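Threonine--tRNA ligase catalytic subunit (Aeropyrum pernix, PDB 3A32) catalyses the two-step attachment of threonine to tRNA(Thr), activating the amino acid with ATP, and probably lacks the means to remove mischarged serine. Local coordinates at residues A[7-16]-A[391-399]; A[337-348]-A[372-381]. All blocks are in the same frame, centred on the assembly; numbering follows the deposited sequence.

Interaction 1. Residues A[7-16]-A[391-399]. With SO4 (sulfate ion), chain B.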
loop_
_atom_site.group_PDB
_atom_site.type_symbol
_atom_site.label_atom_id
_atom_site.label_comp_id
_atom_site.label_asym_id
_atom_site.label_seq_id
_atom_site.Cartn_x
_atom_site.Cartn_y
_atom_site.Cartn_z
ATOM N N LYS A 7 -25.305 -1.380 -18.867
ATOM C CA LYS A 7 -24.240 -1.709 -17.806
ATOM C C LYS A 7 -23.212 -0.595 -17.670
ATOM O O LYS A 7 -22.498 -0.262 -18.622
ATOM C CB LYS A 7 -23.498 -3.026 -18.032
ATOM C CG LYS A 7 -24.099 -4.256 -17.308
ATOM C CD LYS A 7 -23.110 -5.446 -17.203
ATOM C CE LYS A 7 -23.863 -6.783 -17.184
ATOM N NZ LYS A 7 -23.029 -7.949 -16.786
ATOM N N THR A 8 -23.180 -0.003 -16.487
ATOM C CA THR A 8 -22.160 0.979 -16.118
ATOM C C THR A 8 -21.081 0.321 -15.230
ATOM O O THR A 8 -21.231 -0.841 -14.824
ATOM C CB THR A 8 -22.825 2.172 -15.407
ATOM O OG1 THR A 8 -23.323 1.732 -14.152
ATOM C CG2 THR A 8 -24.023 2.717 -16.278
ATOM N N HIS A 9 -19.977 1.048 -14.975
ATOM C CA HIS A 9 -18.968 0.646 -14.014
ATOM C C HIS A 9 -19.578 0.325 -12.632
ATOM O O HIS A 9 -19.038 -0.463 -11.896
ATOM C CB HIS A 9 -17.898 1.745 -13.889
ATOM C CG HIS A 9 -18.348 2.989 -13.157
ATOM N ND1 HIS A 9 -19.053 4.011 -13.761
ATOM C CD2 HIS A 9 -18.174 3.374 -11.873
ATOM C CE1 HIS A 9 -19.286 4.974 -12.884
ATOM N NE2 HIS A 9 -18.762 4.611 -11.729
ATOM N N ILE A 10 -20.698 0.913 -12.278
ATOM C CA ILE A 10 -21.385 0.561 -10.989
ATOM C C ILE A 10 -21.829 -0.905 -10.998
ATOM O O ILE A 10 -21.786 -1.577 -9.960
ATOM C CB ILE A 10 -22.617 1.524 -10.696
ATOM C CG1 ILE A 10 -22.139 2.912 -10.269
ATOM C CG2 ILE A 10 -23.535 1.002 -9.578
ATOM C CD1 ILE A 10 -23.185 4.061 -10.607
ATOM N N ASP A 11 -22.259 -1.374 -12.166
ATOM C CA ASP A 11 -22.660 -2.762 -12.405
ATOM C C ASP A 11 -21.452 -3.708 -12.464
ATOM O O ASP A 11 -21.429 -4.735 -11.798
ATOM C CB ASP A 11 -23.427 -2.849 -13.747
ATOM C CG ASP A 11 -24.749 -2.078 -13.706
ATOM O OD1 ASP A 11 -25.491 -2.255 -12.717
ATOM O OD2 ASP A 11 -25.040 -1.317 -14.637
ATOM N N TYR A 12 -20.476 -3.370 -13.294
ATOM C CA TYR A 12 -19.224 -4.127 -13.345
ATOM C C TYR A 12 -18.514 -4.179 -12.002
ATOM O O TYR A 12 -18.109 -5.263 -11.589
ATOM C CB TYR A 12 -18.280 -3.527 -14.392
ATOM C CG TYR A 12 -18.782 -3.676 -15.795
ATOM C CD1 TYR A 12 -18.998 -4.949 -16.355
ATOM C CD2 TYR A 12 -19.096 -2.565 -16.546
ATOM C CE1 TYR A 12 -19.453 -5.094 -17.628
ATOM C CE2 TYR A 12 -19.601 -2.695 -17.851
ATOM C CZ TYR A 12 -19.748 -3.962 -18.375
ATOM O OH TYR A 12 -20.185 -4.091 -19.651
ATOM N N ALA A 13 -18.378 -3.031 -11.317
ATOM C CA ALA A 13 -17.650 -3.030 -10.047
ATOM C C ALA A 13 -18.312 -3.991 -9.043
ATOM O O ALA A 13 -17.628 -4.606 -8.250
ATOM C CB ALA A 13 -17.530 -1.595 -9.454
ATOM N N TYR A 14 -19.641 -4.060 -9.057
ATOM C CA TYR A 14 -20.433 -4.892 -8.147
ATOM C C TYR A 14 -20.311 -6.365 -8.560
ATOM O O TYR A 14 -20.067 -7.249 -7.707
ATOM C CB TYR A 14 -21.909 -4.425 -8.167
ATOM C CG TYR A 14 -22.907 -5.445 -7.645
ATOM C CD1 TYR A 14 -23.077 -5.648 -6.284
ATOM C CD2 TYR A 14 -23.652 -6.234 -8.527
ATOM C CE1 TYR A 14 -23.972 -6.607 -5.789
ATOM C CE2 TYR A 14 -24.555 -7.229 -8.057
ATOM C CZ TYR A 14 -24.713 -7.389 -6.668
ATOM O OH TYR A 14 -25.602 -8.337 -6.172
ATOM N N GLU A 15 -20.475 -6.630 -9.873
ATOM C CA GLU A 15 -20.388 -8.003 -10.396
ATOM C C GLU A 15 -18.999 -8.636 -10.226
ATOM O O GLU A 15 -18.882 -9.834 -9.935
ATOM C CB GLU A 15 -20.837 -8.053 -11.852
ATOM C CG GLU A 15 -22.314 -7.597 -12.122
ATOM C CD GLU A 15 -22.640 -7.485 -13.634
ATOM O OE1 GLU A 15 -21.708 -7.475 -14.508
ATOM O OE2 GLU A 15 -23.848 -7.440 -13.959
ATOM N N LEU A 16 -17.945 -7.833 -10.388
ATOM C CA LEU A 16 -16.579 -8.306 -10.188
ATOM C C LEU A 16 -16.212 -8.314 -8.704
ATOM O O LEU A 16 -15.068 -8.700 -8.337
ATOM C CB LEU A 16 -15.592 -7.377 -10.903
ATOM C CG LEU A 16 -15.676 -7.362 -12.432
ATOM C CD1 LEU A 16 -14.961 -6.161 -12.988
ATOM C CD2 LEU A 16 -15.125 -8.705 -12.992
ATOM N N ILE A 391 -20.380 -17.121 -15.592
ATOM C CA ILE A 391 -19.014 -16.741 -15.301
ATOM C C ILE A 391 -18.618 -15.520 -16.176
ATOM O O ILE A 391 -18.091 -14.546 -15.669
ATOM C CB ILE A 391 -18.078 -17.966 -15.472
ATOM C CG1 ILE A 391 -18.244 -18.934 -14.309
ATOM C CG2 ILE A 391 -16.629 -17.549 -15.632
ATOM C CD1 ILE A 391 -17.753 -20.342 -14.603
ATOM N N GLU A 392 -18.890 -15.577 -17.485
ATOM C CA GLU A 392 -18.564 -14.456 -18.379
ATOM C C GLU A 392 -19.354 -13.181 -18.134
ATOM O O GLU A 392 -18.867 -12.059 -18.423
ATOM C CB GLU A 392 -18.744 -14.865 -19.835
ATOM C CG GLU A 392 -17.867 -16.019 -20.237
ATOM C CD GLU A 392 -16.340 -15.696 -20.150
ATOM O OE1 GLU A 392 -15.904 -14.694 -19.563
ATOM O OE2 GLU A 392 -15.562 -16.480 -20.692
ATOM N N SER A 393 -20.580 -13.310 -17.638
ATOM C CA SER A 393 -21.401 -12.116 -17.562
ATOM C C SER A 393 -21.218 -11.417 -16.208
ATOM O O SER A 393 -21.655 -10.294 -16.017
ATOM C CB SER A 393 -22.865 -12.444 -17.922
ATOM O OG SER A 393 -23.403 -13.227 -16.911
ATOM N N THR A 394 -20.492 -12.073 -15.307
ATOM C CA THR A 394 -20.369 -11.685 -13.904
ATOM C C THR A 394 -18.920 -11.564 -13.438
ATOM O O THR A 394 -18.436 -10.455 -13.289
ATOM C CB THR A 394 -21.187 -12.638 -13.023
ATOM O OG1 THR A 394 -22.576 -12.300 -13.226
ATOM C CG2 THR A 394 -20.894 -12.437 -11.565
ATOM N N ALA A 395 -18.233 -12.687 -13.279
ATOM C CA ALA A 395 -16.917 -12.740 -12.689
ATOM C C ALA A 395 -15.764 -12.401 -13.655
ATOM O O ALA A 395 -14.718 -11.872 -13.205
ATOM C CB ALA A 395 -16.694 -14.082 -12.075
ATOM N N LYS A 396 -15.956 -12.696 -14.960
ATOM C CA LYS A 396 -14.983 -12.349 -16.004
ATOM C C LYS A 396 -13.529 -12.662 -15.605
ATOM O O LYS A 396 -12.689 -11.728 -15.529
ATOM C CB LYS A 396 -15.116 -10.879 -16.402
ATOM C CG LYS A 396 -16.404 -10.553 -17.119
ATOM C CD LYS A 396 -16.599 -9.070 -17.348
ATOM C CE LYS A 396 -17.825 -8.867 -18.220
ATOM N NZ LYS A 396 -19.114 -9.180 -17.529
ATOM N N PRO A 397 -13.225 -13.968 -15.320
ATOM C CA PRO A 397 -11.883 -14.326 -14.851
ATOM C C PRO A 397 -10.882 -14.002 -15.933
ATOM O O PRO A 397 -11.225 -14.069 -17.102
ATOM C CB PRO A 397 -11.978 -15.851 -14.643
ATOM C CG PRO A 397 -13.472 -16.118 -14.451
ATOM C CD PRO A 397 -14.083 -15.160 -15.457
ATOM N N ALA A 398 -9.660 -13.632 -15.577
ATOM C CA ALA A 398 -8.642 -13.349 -16.598
ATOM C C ALA A 398 -8.409 -14.576 -17.499
ATOM O O ALA A 398 -8.393 -14.451 -18.713
ATOM C CB ALA A 398 -7.300 -12.856 -15.948
ATOM N N VAL A 399 -8.271 -15.763 -16.909
ATOM C CA VAL A 399 -7.984 -16.997 -17.672
ATOM C C VAL A 399 -8.961 -18.080 -17.219
ATOM O O VAL A 399 -9.080 -18.272 -16.027
ATOM C CB VAL A 399 -6.498 -17.464 -17.441
ATOM C CG1 VAL A 399 -6.156 -18.745 -18.249
ATOM C CG2 VAL A 399 -5.451 -16.328 -17.820
HETATM S S SO4 B . -21.412 -8.343 -20.255
HETATM O O1 SO4 B . -20.831 -9.604 -20.751
HETATM O O2 SO4 B . -20.792 -7.068 -20.622
HETATM O O3 SO4 B . -22.712 -8.336 -20.892
HETATM O O4 SO4 B . -21.473 -8.418 -18.796
HETATM O O HOH W 1 -19.139 -8.347 -15.035
HETATM O O HOH W 2 -14.485 -11.243 -9.990
#
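E15 and L16, where the N-terminal helix 9-15 ends, come closest to T394 and A395, just past the end of helix 384-393, with CA atoms 5.1 Å apart in both pairs. The contact joins two helix C-terminal ends, one from the N-terminal region and one from the anticodon-binding domain. Between the two segments the polar links run through a sulfate ion, probably from the crystallisation liquor, and two waters. K7 NZ lies 4.2 Å from K396 NZ, and both donate to sulfate O4, at 2.6 and 2.8 Å, a shared anion that probably offsets their like charges. K396 reaches it with a chain that is extended until a bend at its last torsion (chi4 70°), which also lets NZ donate to the carbonyl O of E392. Y12 adds its hydroxyl, donating to sulfate O2, which lies in the ring plane at the edge. K7 NZ also forms a salt bridge with E15 OE1 at 2.7 Å, using that oxygen's syn lone pair. E15 OE1 and T394 O also lie within hydrogen-bonding distance of water 1, which accepts from K396 NZ at 2.6 Å. Water 2 lies between L16 O and A395 O. The negative carboxylate, together with the sulfate, would offset much of the lysine charge gathered here. Apolar packing is slight: L16 sends CD2 over the turn, touching K396 CB at 4.0 Å, while helix 317-327 meets the same leucine through L325. E392, which lends its carbonyl to K396, has its carboxylate held by R331 and R425. At its own start, helix 9-15 is closed by a capping box, in which the amide N of T8 donates to D11 OD2 at 2.9 Å, meeting that oxygen on its anti side.

Interaction 2. Residues A[337-348]-A[372-381]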
loop_
_atom_site.group_PDB
_atom_site.type_symbol
_atom_site.label_atom_id
_atom_site.label_comp_id
_atom_site.label_asym_id
_atom_site.label_seq_id
_atom_site.Cartn_x
_atom_site.Cartn_y
_atom_site.Cartn_z
ATOM N N ALA A 337 -6.941 -8.465 -12.196
ATOM C CA ALA A 337 -8.206 -9.167 -12.302
ATOM C C ALA A 337 -8.527 -9.750 -10.920
ATOM O O ALA A 337 -7.701 -10.469 -10.326
ATOM C CB ALA A 337 -8.096 -10.296 -13.365
ATOM N N PRO A 338 -9.749 -9.491 -10.404
ATOM C CA PRO A 338 -10.138 -10.144 -9.141
ATOM C C PRO A 338 -9.880 -11.671 -9.188
ATOM O O PRO A 338 -9.209 -12.214 -8.293
ATOM C CB PRO A 338 -11.629 -9.800 -9.023
ATOM C CG PRO A 338 -11.752 -8.457 -9.744
ATOM C CD PRO A 338 -10.825 -8.634 -10.948
ATOM N N ILE A 339 -10.386 -12.365 -10.223
ATOM C CA ILE A 339 -10.085 -13.795 -10.416
ATOM C C ILE A 339 -9.096 -13.936 -11.574
ATOM O O ILE A 339 -9.416 -13.582 -12.723
ATOM C CB ILE A 339 -11.385 -14.640 -10.677
ATOM C CG1 ILE A 339 -12.364 -14.496 -9.498
ATOM C CG2 ILE A 339 -11.027 -16.125 -10.952
ATOM C CD1 ILE A 339 -13.788 -15.147 -9.720
ATOM N N GLN A 340 -7.895 -14.442 -11.282
ATOM C CA GLN A 340 -6.879 -14.620 -12.303
ATOM C C GLN A 340 -7.025 -15.907 -13.115
ATOM O O GLN A 340 -6.931 -15.883 -14.347
ATOM C CB GLN A 340 -5.493 -14.509 -11.658
ATOM C CG GLN A 340 -5.213 -13.034 -11.212
ATOM C CD GLN A 340 -3.885 -12.851 -10.600
ATOM O OE1 GLN A 340 -3.564 -13.471 -9.586
ATOM N NE2 GLN A 340 -3.084 -11.961 -11.183
ATOM N N PHE A 341 -7.248 -17.031 -12.437
ATOM C CA PHE A 341 -7.481 -18.322 -13.107
ATOM C C PHE A 341 -8.794 -18.825 -12.605
ATOM O O PHE A 341 -8.937 -18.996 -11.390
ATOM C CB PHE A 341 -6.405 -19.367 -12.745
ATOM C CG PHE A 341 -5.086 -19.131 -13.421
ATOM C CD1 PHE A 341 -4.880 -19.556 -14.741
ATOM C CD2 PHE A 341 -4.067 -18.439 -12.764
ATOM C CE1 PHE A 341 -3.663 -19.317 -15.385
ATOM C CE2 PHE A 341 -2.840 -18.189 -13.398
ATOM C CZ PHE A 341 -2.617 -18.652 -14.699
ATOM N N ALA A 342 -9.753 -19.080 -13.512
ATOM C CA ALA A 342 -10.935 -19.845 -13.116
ATOM C C ALA A 342 -10.689 -21.284 -13.592
ATOM O O ALA A 342 -10.398 -21.496 -14.786
ATOM C CB ALA A 342 -12.206 -19.281 -13.723
ATOM N N VAL A 343 -10.756 -22.236 -12.674
ATOM C CA VAL A 343 -10.518 -23.648 -12.960
ATOM C C VAL A 343 -11.876 -24.348 -12.927
ATOM O O VAL A 343 -12.538 -24.393 -11.875
ATOM C CB VAL A 343 -9.531 -24.298 -11.920
ATOM C CG1 VAL A 343 -9.330 -25.775 -12.200
ATOM C CG2 VAL A 343 -8.128 -23.567 -11.899
ATOM N N ILE A 344 -12.306 -24.834 -14.087
ATOM C CA ILE A 344 -13.673 -25.324 -14.324
ATOM C C ILE A 344 -13.661 -26.839 -14.598
ATOM O O ILE A 344 -13.141 -27.297 -15.619
ATOM C CB ILE A 344 -14.368 -24.526 -15.459
ATOM C CG1 ILE A 344 -14.408 -23.035 -15.086
ATOM C CG2 ILE A 344 -15.834 -24.997 -15.654
ATOM C CD1 ILE A 344 -14.245 -22.086 -16.199
ATOM N N ALA A 345 -14.214 -27.599 -13.651
ATOM C CA ALA A 345 -14.157 -29.046 -13.700
ATOM C C ALA A 345 -15.423 -29.516 -14.437
ATOM O O ALA A 345 -16.528 -29.352 -13.927
ATOM C CB ALA A 345 -14.090 -29.618 -12.264
ATOM N N VAL A 346 -15.283 -30.066 -15.645
ATOM C CA VAL A 346 -16.490 -30.460 -16.392
ATOM C C VAL A 346 -16.823 -31.941 -16.118
ATOM O O VAL A 346 -16.302 -32.858 -16.776
ATOM C CB VAL A 346 -16.365 -30.181 -17.857
ATOM C CG1 VAL A 346 -17.736 -30.380 -18.547
ATOM C CG2 VAL A 346 -15.757 -28.737 -18.111
ATOM N N LYS A 347 -17.645 -32.166 -15.102
ATOM C CA LYS A 347 -17.922 -33.534 -14.649
ATOM C C LYS A 347 -18.871 -34.255 -15.607
ATOM O O LYS A 347 -19.652 -33.620 -16.324
ATOM C CB LYS A 347 -18.440 -33.536 -13.217
ATOM C CG LYS A 347 -17.304 -33.681 -12.234
ATOM C CD LYS A 347 -17.531 -32.899 -10.965
ATOM C CE LYS A 347 -16.186 -32.747 -10.180
ATOM N NZ LYS A 347 -15.998 -33.686 -8.984
ATOM N N THR A 348 -18.767 -35.581 -15.622
ATOM C CA THR A 348 -19.433 -36.418 -16.615
ATOM C C THR A 348 -20.459 -37.351 -15.979
ATOM O O THR A 348 -21.376 -37.793 -16.649
ATOM C CB THR A 348 -18.405 -37.266 -17.453
ATOM O OG1 THR A 348 -17.722 -38.197 -16.610
ATOM C CG2 THR A 348 -17.364 -36.360 -18.114
ATOM N N PHE A 372 -1.337 -16.812 -6.988
ATOM C CA PHE A 372 -2.373 -16.370 -7.926
ATOM C C PHE A 372 -3.730 -16.305 -7.279
ATOM O O PHE A 372 -3.978 -16.971 -6.233
ATOM C CB PHE A 372 -2.464 -17.307 -9.145
ATOM C CG PHE A 372 -1.237 -17.277 -10.032
ATOM C CD1 PHE A 372 -0.906 -16.110 -10.736
ATOM C CD2 PHE A 372 -0.450 -18.408 -10.184
ATOM C CE1 PHE A 372 0.195 -16.061 -11.577
ATOM C CE2 PHE A 372 0.677 -18.380 -11.014
ATOM C CZ PHE A 372 1.001 -17.177 -11.691
ATOM N N ARG A 373 -4.634 -15.550 -7.914
ATOM C CA ARG A 373 -6.050 -15.521 -7.479
ATOM C C ARG A 373 -6.884 -16.537 -8.294
ATOM O O ARG A 373 -7.025 -16.407 -9.528
ATOM C CB ARG A 373 -6.604 -14.101 -7.530
ATOM C CG ARG A 373 -5.964 -13.159 -6.428
ATOM C CD ARG A 373 -6.539 -11.770 -6.413
ATOM N NE ARG A 373 -6.365 -11.051 -7.666
ATOM C CZ ARG A 373 -5.267 -10.372 -8.017
ATOM N NH1 ARG A 373 -4.226 -10.313 -7.182
ATOM N NH2 ARG A 373 -5.218 -9.724 -9.188
ATOM N N VAL A 374 -7.432 -17.533 -7.584
ATOM C CA VAL A 374 -7.997 -18.739 -8.191
ATOM C C VAL A 374 -9.484 -18.918 -7.751
ATOM O O VAL A 374 -9.837 -18.660 -6.586
ATOM C CB VAL A 374 -7.130 -20.025 -7.847
ATOM C CG1 VAL A 374 -7.624 -21.289 -8.639
ATOM C CG2 VAL A 374 -5.662 -19.786 -8.165
ATOM N N ALA A 375 -10.347 -19.304 -8.690
ATOM C CA ALA A 375 -11.687 -19.759 -8.356
ATOM C C ALA A 375 -11.942 -21.104 -9.064
ATOM O O ALA A 375 -11.710 -21.221 -10.273
ATOM C CB ALA A 375 -12.714 -18.706 -8.772
ATOM N N VAL A 376 -12.367 -22.124 -8.315
ATOM C CA VAL A 376 -12.738 -23.428 -8.898
ATOM C C VAL A 376 -14.234 -23.449 -9.050
ATOM O O VAL A 376 -14.946 -23.015 -8.149
ATOM C CB VAL A 376 -12.347 -24.581 -7.997
ATOM C CG1 VAL A 376 -12.847 -25.937 -8.597
ATOM C CG2 VAL A 376 -10.867 -24.613 -7.826
ATOM N N LYS A 377 -14.702 -23.904 -10.207
ATOM C CA LYS A 377 -16.130 -24.090 -10.435
ATOM C C LYS A 377 -16.389 -25.585 -10.777
ATOM O O LYS A 377 -15.753 -26.135 -11.641
ATOM C CB LYS A 377 -16.609 -23.156 -11.562
ATOM C CG LYS A 377 -18.090 -23.278 -11.996
ATOM C CD LYS A 377 -19.090 -23.046 -10.825
ATOM C CE LYS A 377 -20.496 -23.359 -11.309
ATOM N NZ LYS A 377 -21.557 -22.886 -10.356
ATOM N N GLY A 378 -17.277 -26.231 -10.039
ATOM C CA GLY A 378 -17.749 -27.579 -10.345
ATOM C C GLY A 378 -18.841 -27.489 -11.392
ATOM O O GLY A 378 -19.880 -26.894 -11.165
ATOM N N SER A 379 -18.612 -28.045 -12.568
ATOM C CA SER A 379 -19.607 -27.922 -13.648
ATOM C C SER A 379 -19.906 -29.320 -14.179
ATOM O O SER A 379 -19.578 -30.303 -13.521
ATOM C CB SER A 379 -19.087 -26.994 -14.752
ATOM O OG SER A 379 -20.136 -26.647 -15.662
ATOM N N SER A 380 -20.491 -29.421 -15.365
ATOM C CA SER A 380 -20.925 -30.694 -15.918
ATOM C C SER A 380 -21.042 -30.522 -17.418
ATOM O O SER A 380 -21.038 -29.378 -17.892
ATOM C CB SER A 380 -22.257 -31.159 -15.254
ATOM O OG SER A 380 -23.379 -30.477 -15.792
ATOM N N LYS A 381 -21.092 -31.633 -18.173
ATOM C CA LYS A 381 -21.259 -31.584 -19.626
ATOM C C LYS A 381 -22.534 -30.831 -20.027
ATOM O O LYS A 381 -22.520 -29.986 -20.915
ATOM C CB LYS A 381 -21.333 -32.992 -20.231
ATOM C CG LYS A 381 -20.068 -33.854 -20.130
ATOM C CD LYS A 381 -20.145 -35.111 -21.047
ATOM C CE LYS A 381 -19.503 -34.833 -22.428
ATOM N NZ LYS A 381 -19.636 -36.000 -23.397
#
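R373 grips A337 O side-on with two nitrogens, NH2 at 2.8 Å and NE at 3.0 Å, its chain bending at chi3 (-60°) to bring them there; both reach this oxygen from the same face of its carbonyl plane, and A337 O lies in the guanidinium plane. Over one guanidinium face lies the Q340 amide, stacked with planes 10° apart, while Q340 OE1 uses an in-plane lone pair to accept from R373 N at 2.9 Å. With the guanidinium gone, as in an alanine here, the A337 carbonyl would probably be left without these two donors and the Q340 amide without its stacking partner. The F341 edge meets the F372 face in a T-shaped stack (centroids 5.2 Å apart, planes at 78°), F341 CE2 sitting over the centre of the F372 ring. Further out, R373 is steadied by T335 O at NH2 and I463 O at NH1, Q340 NE2 by F334 O; A446 of helix 435-457 touches both phenylalanines. From F341 with V374, seven parallel bridges run to K347 with S380, including V343 N to A375 O at 2.8 Å. The roughly parallel strands, whose axes approach to 4.1 Å, belong to a beta-alpha-beta crossover through helix 353-369, within the mixed sheet of the class II anticodon-binding domain.

Starting at the N terminus, segment 7-16 meets residues 391-399, so interaction 1 closes a loop with 374 residues between its segments, the catalytic core among them. Interaction 2 is nested inside: after strand 341-347 the chain passes through helix 353-369 and rejoins the sheet as strand 373-380, with 23 residues between the segments. The chain then runs directly from strand 373-380 into helix 384-393, which leads to the second half of interaction 1. The two contacts, with centres about 16 Å apart, also meet: A398 N lies 2.9 Å from I339 O, and P397 CG packs 3.5 Å from A342 CB. Together they tie the N-terminal helix to the anticodon-binding sheet.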